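Local coordinates for PilM (Escherichia coli, PDB 3EOI), which is of unknown function but is probably a plasmid-encoded component of a pilus system, at residues A12-Y24 and W70-Q84. Sequence-based numbering, arbitrary orientation.
Sequences AEITQQAADFIRY and WAKEKPGLMGALLEQ
Ala18 enters helix 77-84 as a knob among Leu77, Ala80, Leu81 and Gln84, where helix 12-24, packed on an antiparallel sheet, crosses at -51° the helix that follows strand 70-72 through a short loop. The two alanine methyls, Ala18 CB and Ala80 CB, lie 3.8 Å apart, letting the segment axes approach to 8.8 Å. On the sheet side, the side chains of Leu81 and Phe21 cross at about a right angle, with Leu81 CD2 3.6 Å from Phe21 CG; Ile22 slides past the same leucine in the opposite sense. Phe21 has CG anti to its own backbone N (chi1 -172°), which carries the ring down to strand 70-72. There the methyl of Ala71 lies at the ring edge, Ala71 CB being 3.7 Å from Phe21 CD2. That methyl also meets the amide of Gln17, whose chain bends at CG over Leu77 CD1 and whose NE2 is hydrogen-bonded to Asn57 O. Beneath this layer, Ile120 of the central strand 119-123 touches Leu77 and Leu81. At the start of the second helix, Ile14 CD1 rests against the carbonyl oxygens of Pro75 and Gly76, the latter the N-cap. Further along, Gln84, extended beyond CG, is the reciprocal knob among Thr15, Ala18, Ala19 and Ile22. Its NE2 donates almost straight (172°) to a lone pair of Thr15 O at 3.1 Å, an oxygen that also accepts Ala19 N.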
loop_
_atom_site.group_PDB
_atom_site.type_symbol
_atom_site.label_atom_id
_atom_site.label_comp_id
_atom_site.label_asym_id
_atom_site.label_seq_id
_atom_site.Cartn_x
_atom_site.Cartn_y
_atom_site.Cartn_z
ATOM N N ALA A 12 5.611 11.368 -13.209
ATOM C CA ALA A 12 6.431 11.752 -12.049
ATOM C C ALA A 12 5.708 11.404 -10.739
ATOM O O ALA A 12 6.320 10.956 -9.769
ATOM C CB ALA A 12 6.716 13.267 -12.071
ATOM N N GLU A 13 4.414 11.713 -10.664
ATOM C CA GLU A 13 3.611 11.434 -9.463
ATOM C C GLU A 13 3.569 9.932 -9.162
ATOM O O GLU A 13 3.767 9.526 -7.971
ATOM C CB GLU A 13 2.172 11.971 -9.632
ATOM C CG GLU A 13 2.065 13.472 -9.593
ATOM C CD GLU A 13 0.727 14.014 -10.050
ATOM O OE1 GLU A 13 -0.131 13.189 -10.478
ATOM O OE2 GLU A 13 0.557 15.291 -9.951
ATOM N N ILE A 14 3.285 9.095 -10.174
ATOM C CA ILE A 14 3.172 7.648 -9.850
ATOM C C ILE A 14 4.528 7.070 -9.529
ATOM O O ILE A 14 4.665 6.162 -8.719
ATOM C CB ILE A 14 2.419 6.800 -10.928
ATOM C CG1 ILE A 14 3.209 6.731 -12.250
ATOM C CG2 ILE A 14 0.945 7.288 -11.011
ATOM C CD1 ILE A 14 2.700 5.676 -13.252
ATOM N N THR A 15 5.587 7.612 -10.143
ATOM C CA THR A 15 6.912 7.124 -9.795
ATOM C C THR A 15 7.228 7.346 -8.333
ATOM O O THR A 15 7.691 6.423 -7.682
ATOM C CB THR A 15 7.987 7.798 -10.647
ATOM O OG1 THR A 15 7.706 7.585 -12.042
ATOM C CG2 THR A 15 9.390 7.271 -10.281
ATOM N N GLN A 16 6.919 8.528 -7.815
ATOM C CA GLN A 16 7.178 8.822 -6.422
ATOM C C GLN A 16 6.198 8.093 -5.484
ATOM O O GLN A 16 6.578 7.589 -4.418
ATOM C CB GLN A 16 7.082 10.314 -6.176
ATOM C CG GLN A 16 7.571 10.711 -4.769
ATOM C CD GLN A 16 9.082 10.431 -4.573
ATOM O OE1 GLN A 16 9.926 10.793 -5.404
ATOM N NE2 GLN A 16 9.410 9.736 -3.469
ATOM N N GLN A 17 4.932 7.968 -5.893
ATOM C CA GLN A 17 3.959 7.201 -5.128
ATOM C C GLN A 17 4.412 5.753 -4.999
ATOM O O GLN A 17 4.302 5.166 -3.903
ATOM C CB GLN A 17 2.646 7.234 -5.853
ATOM C CG GLN A 17 1.603 6.288 -5.300
ATOM C CD GLN A 17 1.089 6.711 -3.968
ATOM O OE1 GLN A 17 0.003 7.351 -3.851
ATOM N NE2 GLN A 17 1.833 6.335 -2.921
ATOM N N ALA A 18 4.942 5.116 -6.069
ATOM C CA ALA A 18 5.350 3.746 -5.940
ATOM C C ALA A 18 6.561 3.645 -5.060
ATOM O O ALA A 18 6.665 2.684 -4.277
ATOM C CB ALA A 18 5.684 3.184 -7.348
ATOM N N ALA A 19 7.495 4.595 -5.191
ATOM C CA ALA A 19 8.691 4.512 -4.359
ATOM C C ALA A 19 8.334 4.659 -2.895
ATOM O O ALA A 19 8.852 3.880 -2.028
ATOM C CB ALA A 19 9.742 5.584 -4.778
ATOM N N ASP A 20 7.431 5.606 -2.603
ATOM C CA ASP A 20 6.953 5.743 -1.211
ATOM C C ASP A 20 6.250 4.479 -0.680
ATOM O O ASP A 20 6.473 4.034 0.471
ATOM C CB ASP A 20 5.986 6.919 -1.043
ATOM C CG ASP A 20 6.632 8.272 -1.351
ATOM O OD1 ASP A 20 7.865 8.329 -1.444
ATOM O OD2 ASP A 20 5.879 9.292 -1.419
ATOM N N PHE A 21 5.343 3.943 -1.501
ATOM C CA PHE A 21 4.638 2.702 -1.158
ATOM C C PHE A 21 5.683 1.606 -0.811
ATOM O O PHE A 21 5.587 0.865 0.208
ATOM C CB PHE A 21 3.790 2.293 -2.368
ATOM C CG PHE A 21 2.842 1.143 -2.129
ATOM C CD1 PHE A 21 3.330 -0.167 -1.937
ATOM C CD2 PHE A 21 1.450 1.362 -2.084
ATOM C CE1 PHE A 21 2.469 -1.208 -1.715
ATOM C CE2 PHE A 21 0.542 0.253 -1.905
ATOM C CZ PHE A 21 1.084 -1.045 -1.701
ATOM N N ILE A 22 6.669 1.425 -1.689
ATOM C CA ILE A 22 7.584 0.295 -1.488
ATOM C C ILE A 22 8.402 0.525 -0.223
ATOM O O ILE A 22 8.666 -0.423 0.548
ATOM C CB ILE A 22 8.483 0.086 -2.714
ATOM C CG1 ILE A 22 7.624 -0.465 -3.861
ATOM C CG2 ILE A 22 9.598 -0.903 -2.395
ATOM C CD1 ILE A 22 8.232 -0.315 -5.192
ATOM N N ARG A 23 8.783 1.774 0.012
ATOM C CA ARG A 23 9.584 2.113 1.202
ATOM C C ARG A 23 8.849 1.797 2.478
ATOM O O ARG A 23 9.438 1.196 3.438
ATOM C CB ARG A 23 9.924 3.598 1.168
ATOM C CG ARG A 23 11.011 3.988 2.086
ATOM C CD ARG A 23 11.531 5.337 1.658
ATOM N NE ARG A 23 10.504 6.386 1.787
ATOM C CZ ARG A 23 10.009 7.110 0.767
ATOM N NH1 ARG A 23 10.439 6.939 -0.492
ATOM N NH2 ARG A 23 9.093 8.038 1.037
ATOM N N TYR A 24 7.583 2.216 2.541
ATOM C CA TYR A 24 6.756 1.953 3.725
ATOM C C TYR A 24 6.412 0.473 3.866
ATOM O O TYR A 24 6.495 -0.096 4.980
ATOM C CB TYR A 24 5.478 2.827 3.732
ATOM C CG TYR A 24 5.805 4.246 4.231
ATOM C CD1 TYR A 24 6.268 5.194 3.335
ATOM C CD2 TYR A 24 5.709 4.616 5.593
ATOM C CE1 TYR A 24 6.588 6.483 3.704
ATOM C CE2 TYR A 24 6.035 5.962 5.991
ATOM C CZ TYR A 24 6.477 6.873 5.012
ATOM O OH TYR A 24 6.890 8.184 5.274
ATOM N N TRP A 70 -1.811 0.386 1.434
ATOM C CA TRP A 70 -2.513 0.731 0.196
ATOM C C TRP A 70 -2.301 2.163 -0.265
ATOM O O TRP A 70 -1.902 3.065 0.514
ATOM C CB TRP A 70 -4.019 0.473 0.357
ATOM C CG TRP A 70 -4.753 1.399 1.360
ATOM C CD1 TRP A 70 -5.280 2.619 1.105
ATOM C CD2 TRP A 70 -4.973 1.148 2.755
ATOM N NE1 TRP A 70 -5.870 3.130 2.233
ATOM C CE2 TRP A 70 -5.664 2.258 3.278
ATOM C CE3 TRP A 70 -4.663 0.084 3.608
ATOM C CZ2 TRP A 70 -6.034 2.333 4.588
ATOM C CZ3 TRP A 70 -5.037 0.187 4.965
ATOM C CH2 TRP A 70 -5.720 1.326 5.426
ATOM N N ALA A 71 -2.562 2.328 -1.564
ATOM C CA ALA A 71 -2.503 3.676 -2.179
ATOM C C ALA A 71 -3.566 3.814 -3.248
ATOM O O ALA A 71 -3.985 2.834 -3.859
ATOM C CB ALA A 71 -1.110 3.967 -2.741
ATOM N N LYS A 72 -4.032 5.049 -3.455
ATOM C CA LYS A 72 -5.036 5.330 -4.472
ATOM C C LYS A 72 -4.528 4.872 -5.841
ATOM O O LYS A 72 -3.443 5.249 -6.236
ATOM C CB LYS A 72 -5.324 6.839 -4.512
ATOM C CG LYS A 72 -6.260 7.298 -5.635
ATOM C CD LYS A 72 -7.022 8.625 -5.288
ATOM C CE LYS A 72 -6.410 9.873 -5.962
ATOM N NZ LYS A 72 -7.213 11.147 -5.729
ATOM N N GLU A 73 -5.352 4.115 -6.560
ATOM C CA GLU A 73 -4.958 3.557 -7.876
ATOM C C GLU A 73 -4.900 4.668 -8.933
ATOM O O GLU A 73 -5.710 5.578 -8.932
ATOM C CB GLU A 73 -6.027 2.564 -8.278
ATOM C CG GLU A 73 -5.730 1.618 -9.379
ATOM C CD GLU A 73 -6.942 0.713 -9.615
ATOM O OE1 GLU A 73 -8.096 1.141 -9.266
ATOM O OE2 GLU A 73 -6.767 -0.399 -10.148
ATOM N N LYS A 74 -3.908 4.547 -9.803
ATOM C CA LYS A 74 -3.744 5.382 -10.989
ATOM C C LYS A 74 -3.280 4.534 -12.124
ATOM O O LYS A 74 -2.650 3.492 -11.910
ATOM C CB LYS A 74 -2.643 6.409 -10.684
ATOM C CG LYS A 74 -2.960 7.240 -9.452
ATOM C CD LYS A 74 -4.002 8.279 -9.737
ATOM C CE LYS A 74 -4.227 9.214 -8.551
ATOM N NZ LYS A 74 -5.205 10.195 -9.067
ATOM N N PRO A 75 -3.516 5.009 -13.352
ATOM C CA PRO A 75 -2.992 4.242 -14.472
ATOM C C PRO A 75 -1.476 4.045 -14.339
ATOM O O PRO A 75 -0.737 5.041 -14.096
ATOM C CB PRO A 75 -3.337 5.112 -15.714
ATOM C CG PRO A 75 -3.755 6.428 -15.190
ATOM C CD PRO A 75 -4.066 6.332 -13.707
ATOM N N GLY A 76 -1.003 2.796 -14.513
ATOM C CA GLY A 76 0.403 2.479 -14.507
ATOM C C GLY A 76 1.014 2.416 -13.097
ATOM O O GLY A 76 2.178 2.106 -12.956
ATOM N N LEU A 77 0.254 2.731 -12.055
ATOM C CA LEU A 77 0.830 2.635 -10.713
ATOM C C LEU A 77 1.201 1.164 -10.443
ATOM O O LEU A 77 2.231 0.880 -9.850
ATOM C CB LEU A 77 -0.151 3.204 -9.663
ATOM C CG LEU A 77 0.278 3.100 -8.186
ATOM C CD1 LEU A 77 1.640 3.810 -7.964
ATOM C CD2 LEU A 77 -0.788 3.595 -7.246
ATOM N N MET A 78 0.384 0.210 -10.912
ATOM C CA MET A 78 0.700 -1.202 -10.651
ATOM C C MET A 78 2.008 -1.555 -11.310
ATOM O O MET A 78 2.864 -2.140 -10.683
ATOM C CB MET A 78 -0.418 -2.113 -11.164
ATOM C CG MET A 78 -0.236 -3.586 -10.839
ATOM S SD MET A 78 -0.596 -4.069 -9.098
ATOM C CE MET A 78 -2.391 -3.912 -9.034
ATOM N N GLY A 79 2.174 -1.136 -12.560
ATOM C CA GLY A 79 3.440 -1.463 -13.281
ATOM C C GLY A 79 4.639 -0.780 -12.601
ATOM O O GLY A 79 5.738 -1.329 -12.626
ATOM N N ALA A 80 4.438 0.408 -12.008
ATOM C CA ALA A 80 5.569 1.092 -11.373
ATOM C C ALA A 80 5.939 0.353 -10.078
ATOM O O ALA A 80 7.129 0.211 -9.744
ATOM C CB ALA A 80 5.225 2.520 -11.099
ATOM N N LEU A 81 4.914 -0.117 -9.349
ATOM C CA LEU A 81 5.195 -0.895 -8.152
ATOM C C LEU A 81 5.922 -2.141 -8.495
ATOM O O LEU A 81 6.864 -2.562 -7.789
ATOM C CB LEU A 81 3.876 -1.253 -7.451
ATOM C CG LEU A 81 3.202 -0.067 -6.762
ATOM C CD1 LEU A 81 1.784 -0.412 -6.370
ATOM C CD2 LEU A 81 3.982 0.378 -5.510
ATOM N N LEU A 82 5.478 -2.794 -9.557
ATOM C CA LEU A 82 6.196 -4.012 -10.006
ATOM C C LEU A 82 7.632 -3.705 -10.483
ATOM O O LEU A 82 8.633 -4.388 -10.161
ATOM C CB LEU A 82 5.361 -4.729 -11.088
ATOM C CG LEU A 82 4.092 -5.304 -10.471
ATOM C CD1 LEU A 82 3.109 -5.715 -11.563
ATOM C CD2 LEU A 82 4.532 -6.497 -9.577
ATOM N N GLU A 83 7.789 -2.647 -11.255
ATOM C CA GLU A 83 9.141 -2.295 -11.647
ATOM C C GLU A 83 10.066 -2.077 -10.448
ATOM O O GLU A 83 11.206 -2.548 -10.450
ATOM C CB GLU A 83 9.109 -0.980 -12.453
ATOM C CG GLU A 83 10.487 -0.554 -12.930
ATOM C CD GLU A 83 10.450 0.714 -13.744
ATOM O OE1 GLU A 83 9.459 1.475 -13.644
ATOM O OE2 GLU A 83 11.439 0.951 -14.445
ATOM N N GLN A 84 9.616 -1.284 -9.499
ATOM C CA GLN A 84 10.504 -0.829 -8.415
ATOM C C GLN A 84 10.699 -1.923 -7.367
ATOM O O GLN A 84 11.509 -1.766 -6.469
ATOM C CB GLN A 84 9.952 0.450 -7.789
ATOM C CG GLN A 84 10.036 1.660 -8.778
ATOM C CD GLN A 84 9.567 2.940 -8.095
ATOM O OE1 GLN A 84 9.753 3.097 -6.882
ATOM N NE2 GLN A 84 8.973 3.848 -8.866
#